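Local structure of uncharacterized protein (Eubacterium rectale, 5COZ) at residues K318-Q329 against Q339-Y350. The protein is of unknown function but is probably a secreted or membrane-anchored lipoprotein with a domain resembling the regulatory protein YycH. Sequence-based numbering, arbitrary orientation.
Sequences KPVWVVYYYQNQ and QKMALYDVYDAY
The two long arms of a C-terminal beta hairpin pair here, with Tyr325 and Leu343 facing each other as an antiparallel hydrogen-bonded pair. Leu343 N donates to Tyr325 O (2.8 Å). Tyr325 CG sits between its backbone N and carbonyl carbon (chi1 69°), which swings the ring across the neighbouring strand and lays one face on Leu343 CB, a CH-pi contact 3.8 Å from the centroid. Ring atom CE1 also reaches Asp345 OD2 (3.3 Å), a carboxylate oxygen salt-bridged to Lys286 of helix 276-288, which packs on this face of the mixed sheet. Water 3, in the ring plane, links Tyr325 OH to Tyr344 O. Cutting Tyr325 back to an alanine is likely to strip Leu343 CB of its aromatic partner and leave that water without its phenolic one. On the other face Lys340, extended throughout, runs over Tyr326: CE lies above the ring centre and NZ makes a cation-pi contact, 4.3 Å from the centroid. Where strand 338-348 ends, Asp348 OD1 accepts from Tyr350 N (2.8 Å) in an Asx turn. Pro319 CG then meets a face of the Tyr350 ring, 3.9 Å from its centroid, while water 1 bridges Lys318 NZ and Asp348 OD2.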
# COMPACT_ATOMS: atom_id res chain seq x y z
N LYS A 318 -0.14 -16.55 -2.78
CA LYS A 318 1.19 -17.16 -2.77
C LYS A 318 2.20 -16.11 -2.40
O LYS A 318 2.03 -14.94 -2.79
CB LYS A 318 1.54 -17.74 -4.16
CG LYS A 318 0.57 -18.86 -4.59
CD LYS A 318 0.94 -19.48 -5.94
CE LYS A 318 2.17 -20.36 -5.82
NZ LYS A 318 2.63 -20.86 -7.15
N PRO A 319 3.27 -16.47 -1.68
CA PRO A 319 4.25 -15.45 -1.31
C PRO A 319 5.14 -15.07 -2.47
O PRO A 319 5.54 -15.92 -3.29
CB PRO A 319 5.08 -16.13 -0.21
CG PRO A 319 5.02 -17.62 -0.58
CD PRO A 319 3.61 -17.79 -1.10
N VAL A 320 5.47 -13.79 -2.51
CA VAL A 320 6.37 -13.22 -3.50
C VAL A 320 7.38 -12.32 -2.80
O VAL A 320 7.09 -11.74 -1.75
CB VAL A 320 5.61 -12.42 -4.62
CG1 VAL A 320 4.74 -13.36 -5.45
CG2 VAL A 320 4.78 -11.25 -4.06
N TRP A 321 8.56 -12.17 -3.42
CA TRP A 321 9.51 -11.12 -3.07
C TRP A 321 9.37 -10.02 -4.12
O TRP A 321 9.48 -10.32 -5.32
CB TRP A 321 10.94 -11.65 -3.06
CG TRP A 321 11.30 -12.46 -1.86
CD1 TRP A 321 11.56 -13.80 -1.81
CD2 TRP A 321 11.58 -11.95 -0.54
NE1 TRP A 321 11.95 -14.17 -0.54
CE2 TRP A 321 12.00 -13.05 0.25
CE3 TRP A 321 11.51 -10.68 0.04
CZ2 TRP A 321 12.36 -12.92 1.60
CZ3 TRP A 321 11.88 -10.54 1.38
CH2 TRP A 321 12.29 -11.65 2.15
N VAL A 322 9.07 -8.79 -3.67
CA VAL A 322 8.91 -7.66 -4.58
C VAL A 322 10.12 -6.77 -4.41
O VAL A 322 10.50 -6.46 -3.27
CB VAL A 322 7.61 -6.86 -4.31
CG1 VAL A 322 7.43 -5.81 -5.41
CG2 VAL A 322 6.40 -7.80 -4.28
N VAL A 323 10.72 -6.33 -5.52
CA VAL A 323 11.81 -5.36 -5.50
C VAL A 323 11.29 -4.09 -6.14
O VAL A 323 10.93 -4.08 -7.31
CB VAL A 323 13.10 -5.86 -6.20
CG1 VAL A 323 14.21 -4.80 -6.13
CG2 VAL A 323 13.57 -7.16 -5.58
N TYR A 324 11.27 -3.00 -5.36
CA TYR A 324 10.85 -1.70 -5.85
C TYR A 324 12.10 -0.91 -6.14
O TYR A 324 13.03 -0.92 -5.32
CB TYR A 324 9.99 -0.97 -4.79
CG TYR A 324 8.75 -1.74 -4.40
CD1 TYR A 324 8.76 -2.62 -3.31
CD2 TYR A 324 7.53 -1.50 -5.02
CE1 TYR A 324 7.60 -3.28 -2.89
CE2 TYR A 324 6.37 -2.15 -4.62
CZ TYR A 324 6.40 -3.01 -3.53
OH TYR A 324 5.26 -3.68 -3.14
N TYR A 325 12.15 -0.26 -7.33
CA TYR A 325 13.32 0.50 -7.67
C TYR A 325 12.96 1.69 -8.51
O TYR A 325 11.88 1.73 -9.09
CB TYR A 325 14.35 -0.41 -8.41
CG TYR A 325 13.92 -0.85 -9.79
CD1 TYR A 325 13.14 -2.00 -9.96
CD2 TYR A 325 14.33 -0.17 -10.93
CE1 TYR A 325 12.76 -2.42 -11.24
CE2 TYR A 325 13.95 -0.58 -12.21
CZ TYR A 325 13.16 -1.70 -12.35
OH TYR A 325 12.80 -2.11 -13.63
N TYR A 326 13.89 2.64 -8.63
CA TYR A 326 13.73 3.80 -9.50
C TYR A 326 14.67 3.70 -10.67
O TYR A 326 15.78 3.22 -10.52
CB TYR A 326 14.08 5.10 -8.74
CG TYR A 326 13.19 5.40 -7.58
CD1 TYR A 326 11.88 5.84 -7.77
CD2 TYR A 326 13.67 5.32 -6.27
CE1 TYR A 326 11.06 6.15 -6.70
CE2 TYR A 326 12.85 5.61 -5.18
CZ TYR A 326 11.54 6.04 -5.40
OH TYR A 326 10.70 6.33 -4.34
N GLN A 327 14.23 4.18 -11.84
CA GLN A 327 15.13 4.32 -12.97
C GLN A 327 15.01 5.73 -13.50
O GLN A 327 13.91 6.22 -13.72
CB GLN A 327 14.88 3.29 -14.07
CG GLN A 327 15.92 3.39 -15.19
CD GLN A 327 15.86 2.23 -16.14
OE1 GLN A 327 14.77 1.79 -16.54
NE2 GLN A 327 17.02 1.69 -16.49
N ASN A 328 16.15 6.34 -13.75
CA ASN A 328 16.24 7.73 -14.21
C ASN A 328 16.21 7.72 -15.74
O ASN A 328 17.24 7.63 -16.40
CB ASN A 328 17.54 8.32 -13.65
CG ASN A 328 17.56 9.81 -13.65
OD1 ASN A 328 16.54 10.47 -13.90
ND2 ASN A 328 18.75 10.37 -13.37
N GLN A 329 14.98 7.72 -16.28
CA GLN A 329 14.78 7.52 -17.71
C GLN A 329 14.77 8.80 -18.52
O GLN A 329 14.29 9.83 -18.06
CB GLN A 329 13.47 6.77 -17.93
CG GLN A 329 13.52 5.35 -17.36
CD GLN A 329 12.28 4.54 -17.66
OE1 GLN A 329 11.26 5.05 -18.16
NE2 GLN A 329 12.37 3.24 -17.35
N GLN A 339 13.53 11.70 -16.02
CA GLN A 339 12.50 11.58 -14.99
C GLN A 339 12.74 10.32 -14.19
O GLN A 339 13.03 9.27 -14.77
CB GLN A 339 11.10 11.51 -15.61
CG GLN A 339 10.49 12.87 -15.87
CD GLN A 339 9.03 12.76 -16.25
OE1 GLN A 339 8.58 11.79 -16.87
NE2 GLN A 339 8.26 13.78 -15.89
N LYS A 340 12.59 10.42 -12.87
CA LYS A 340 12.79 9.30 -11.96
C LYS A 340 11.51 8.46 -11.94
O LYS A 340 10.50 8.87 -11.36
CB LYS A 340 13.14 9.85 -10.58
CG LYS A 340 13.59 8.85 -9.54
CD LYS A 340 13.83 9.66 -8.28
CE LYS A 340 14.01 8.80 -7.08
NZ LYS A 340 14.13 9.63 -5.85
N MSE A 341 11.57 7.30 -12.57
CA MSE A 341 10.41 6.42 -12.69
C MSE A 341 10.39 5.37 -11.61
O MSE A 341 11.39 4.68 -11.41
CB MSE A 341 10.43 5.71 -14.05
CG MSE A 341 10.44 6.65 -15.25
SE MSE A 341 8.86 7.84 -15.34
CE MSE A 341 7.66 6.70 -15.78
N ALA A 342 9.24 5.19 -10.96
CA ALA A 342 9.05 4.18 -9.92
C ALA A 342 8.61 2.86 -10.58
O ALA A 342 7.54 2.80 -11.19
CB ALA A 342 7.99 4.67 -8.94
N LEU A 343 9.47 1.81 -10.46
CA LEU A 343 9.26 0.54 -11.13
C LEU A 343 9.36 -0.59 -10.11
O LEU A 343 9.65 -0.36 -8.93
CB LEU A 343 10.31 0.40 -12.23
CG LEU A 343 10.26 1.49 -13.33
CD1 LEU A 343 11.51 1.43 -14.19
CD2 LEU A 343 9.01 1.33 -14.21
N TYR A 344 9.09 -1.83 -10.56
CA TYR A 344 9.17 -2.94 -9.63
C TYR A 344 9.35 -4.24 -10.40
O TYR A 344 9.01 -4.34 -11.58
CB TYR A 344 7.92 -3.00 -8.71
CG TYR A 344 6.67 -3.40 -9.46
CD1 TYR A 344 6.00 -2.50 -10.28
CD2 TYR A 344 6.16 -4.68 -9.34
CE1 TYR A 344 4.89 -2.90 -11.04
CE2 TYR A 344 5.02 -5.08 -10.05
CZ TYR A 344 4.40 -4.19 -10.90
OH TYR A 344 3.31 -4.63 -11.60
N ASP A 345 9.87 -5.25 -9.68
CA ASP A 345 10.01 -6.61 -10.16
C ASP A 345 9.42 -7.54 -9.11
O ASP A 345 9.39 -7.20 -7.92
CB ASP A 345 11.47 -6.94 -10.45
CG ASP A 345 11.92 -6.41 -11.82
OD1 ASP A 345 11.24 -6.73 -12.84
OD2 ASP A 345 12.96 -5.70 -11.88
N VAL A 346 8.94 -8.70 -9.54
CA VAL A 346 8.28 -9.65 -8.64
C VAL A 346 8.85 -11.03 -8.86
O VAL A 346 8.98 -11.46 -10.01
CB VAL A 346 6.74 -9.68 -8.84
CG1 VAL A 346 6.08 -10.55 -7.78
CG2 VAL A 346 6.13 -8.28 -8.79
N TYR A 347 9.15 -11.72 -7.77
CA TYR A 347 9.67 -13.08 -7.80
C TYR A 347 8.79 -14.01 -7.02
O TYR A 347 8.36 -13.67 -5.92
CB TYR A 347 11.08 -13.11 -7.15
CG TYR A 347 12.11 -12.38 -7.96
CD1 TYR A 347 12.24 -10.99 -7.89
CD2 TYR A 347 13.01 -13.08 -8.76
CE1 TYR A 347 13.18 -10.32 -8.67
CE2 TYR A 347 13.96 -12.42 -9.53
CZ TYR A 347 14.04 -11.04 -9.49
OH TYR A 347 15.00 -10.45 -10.26
N ASP A 348 8.57 -15.22 -7.54
CA ASP A 348 7.94 -16.28 -6.75
C ASP A 348 8.86 -16.50 -5.52
O ASP A 348 10.08 -16.71 -5.69
CB ASP A 348 7.82 -17.53 -7.64
CG ASP A 348 7.26 -18.77 -6.97
OD1 ASP A 348 7.58 -19.01 -5.77
OD2 ASP A 348 6.58 -19.56 -7.67
N ALA A 349 8.31 -16.41 -4.29
CA ALA A 349 9.23 -16.47 -3.14
C ALA A 349 9.80 -17.86 -2.90
O ALA A 349 10.85 -17.96 -2.27
CB ALA A 349 8.54 -15.97 -1.87
N TYR A 350 9.13 -18.92 -3.39
CA TYR A 350 9.65 -20.27 -3.21
C TYR A 350 10.71 -20.59 -4.23
O TYR A 350 11.72 -21.17 -3.88
CB TYR A 350 8.55 -21.34 -3.37
CG TYR A 350 7.38 -21.22 -2.43
CD1 TYR A 350 7.54 -21.33 -1.05
CD2 TYR A 350 6.09 -21.06 -2.93
CE1 TYR A 350 6.44 -21.27 -0.19
CE2 TYR A 350 4.99 -20.97 -2.09
CZ TYR A 350 5.16 -21.15 -0.72
OH TYR A 350 4.04 -21.05 0.07
O HOH W 1 5.49 -21.80 -6.76
O HOH W 2 4.97 -18.21 -4.76
O HOH W 3 10.69 -3.97 -14.02